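Side-chain contact in protein F2 like fibronectin-binding protein (Streptococcus pneumoniae, PDB 5A0N), which probably serves as a surface adhesin whose N-terminal domain carries an internal thioester for covalent attachment to host molecules: residues 117-120 against 121-124. Residues are numbered along the deposited sequence; the frame is centred on the assembly and turned at random.
Sequences LKDP and TDIV
The carboxylate of Asp119 faces the N-terminal end of helix 123-128 and takes one backbone N-H on each oxygen: Ile123 N donates to Asp119 OD1 at 2.8 Å and Val124 N to Asp119 OD2 at 2.9 Å. Both donors come in on the syn side, less than 20° from the carboxylate plane, so the paired bonds fix its rotation. With CG anti to the backbone N (chi1 -167°), the side chain of Asp119 reaches over the turn to the helix start. The backbone link is a type I beta turn from Asp119 to Asp122, closed by Asp122 N on Asp119 O at 3.0 Å.

Two waters extend the network. One molecule donates to Asp119 OD1 and accepts from Thr121 N; another donates to both Asp119 OD2 and Asp122 OD1, bridging carboxylate oxygens 4.5 Å apart. Thr121 OG1 is hydrogen-bonded to Asp182 OD2 of helix 170-182.

Carbon also lines the carboxylate: Val124 CB and CG2 each lie 3.4 Å from Asp119 OD2. Ile123 and Val124 pack on Phe139 of helix 132-152. Capping by Asp119, three residues before the N-cap position, joins the exit of one helix to the start of the next, whose first-turn N-H groups and dipole probably stabilise the anionic carboxylate despite nearby Asp122.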
loop_
_atom_site.group_PDB
_atom_site.type_symbol
_atom_site.label_atom_id
_atom_site.label_comp_id
_atom_site.label_asym_id
_atom_site.label_seq_id
_atom_site.Cartn_x
_atom_site.Cartn_y
_atom_site.Cartn_z
ATOM N N LEU A 117 -7.709 3.391 -5.210
ATOM C CA LEU A 117 -7.937 4.796 -5.528
ATOM C C LEU A 117 -9.298 5.060 -6.157
ATOM O O LEU A 117 -9.959 6.037 -5.805
ATOM C CB LEU A 117 -6.853 5.294 -6.498
ATOM C CG LEU A 117 -6.922 6.758 -6.921
ATOM C CD1 LEU A 117 -6.504 7.704 -5.788
ATOM C CD2 LEU A 117 -6.071 7.025 -8.154
ATOM N N LYS A 118 -9.681 4.222 -7.124
ATOM C CA LYS A 118 -10.815 4.506 -8.011
ATOM C C LYS A 118 -11.917 3.449 -7.954
ATOM O O LYS A 118 -13.073 3.745 -8.251
ATOM C CB LYS A 118 -10.299 4.708 -9.460
ATOM C CG LYS A 118 -11.375 5.061 -10.504
ATOM C CD LYS A 118 -12.168 6.325 -10.183
ATOM N N ASP A 119 -11.565 2.215 -7.664
ATOM C CA ASP A 119 -12.535 1.105 -7.594
ATOM C C ASP A 119 -13.383 1.020 -8.870
ATOM O O ASP A 119 -14.618 1.143 -8.843
ATOM C CB ASP A 119 -13.389 1.259 -6.335
ATOM C CG ASP A 119 -14.204 0.022 -5.989
ATOM O OD1 ASP A 119 -13.965 -1.049 -6.567
ATOM O OD2 ASP A 119 -15.083 0.146 -5.122
ATOM N N PRO A 120 -12.722 0.756 -10.021
ATOM C CA PRO A 120 -13.414 0.776 -11.330
ATOM C C PRO A 120 -14.531 -0.234 -11.429
ATOM O O PRO A 120 -15.433 -0.031 -12.233
ATOM C CB PRO A 120 -12.274 0.443 -12.335
ATOM C CG PRO A 120 -11.254 -0.263 -11.525
ATOM C CD PRO A 120 -11.294 0.413 -10.173
ATOM N N THR A 121 -14.472 -1.328 -10.674
ATOM C CA THR A 121 -15.507 -2.371 -10.752
ATOM C C THR A 121 -16.449 -2.356 -9.545
ATOM O O THR A 121 -17.232 -3.280 -9.352
ATOM C CB THR A 121 -14.897 -3.777 -10.962
ATOM O OG1 THR A 121 -14.131 -4.144 -9.808
ATOM C CG2 THR A 121 -14.006 -3.802 -12.222
ATOM N N ASP A 122 -16.400 -1.294 -8.731
ATOM C CA ASP A 122 -17.373 -1.108 -7.648
ATOM C C ASP A 122 -17.383 -2.301 -6.674
ATOM O O ASP A 122 -18.433 -2.808 -6.273
ATOM C CB ASP A 122 -18.772 -0.816 -8.197
ATOM C CG ASP A 122 -18.992 0.644 -8.447
ATOM O OD1 ASP A 122 -18.607 1.447 -7.577
ATOM O OD2 ASP A 122 -19.555 0.966 -9.498
ATOM N N ILE A 123 -16.195 -2.680 -6.236
ATOM C CA ILE A 123 -16.053 -3.701 -5.214
ATOM C C ILE A 123 -16.592 -3.200 -3.887
ATOM O O ILE A 123 -17.235 -3.954 -3.146
ATOM C CB ILE A 123 -14.593 -4.161 -5.104
ATOM C CG1 ILE A 123 -14.190 -4.821 -6.435
ATOM C CG2 ILE A 123 -14.387 -5.075 -3.914
ATOM C CD1 ILE A 123 -12.732 -5.148 -6.549
ATOM N N VAL A 124 -16.253 -1.956 -3.531
ATOM C CA VAL A 124 -16.669 -1.463 -2.220
ATOM C C VAL A 124 -18.189 -1.435 -2.053
ATOM O O VAL A 124 -18.709 -1.900 -1.036
ATOM C CB VAL A 124 -16.033 -0.110 -1.915
ATOM C CG1 VAL A 124 -16.642 0.511 -0.647
ATOM C CG2 VAL A 124 -14.533 -0.270 -1.749
HETATM O O HOH W 1 -12.498 -2.150 -8.694
HETATM O O HOH W 2 -17.661 0.924 -4.979
HETATM O O HOH W 3 -16.368 3.243 -8.441
#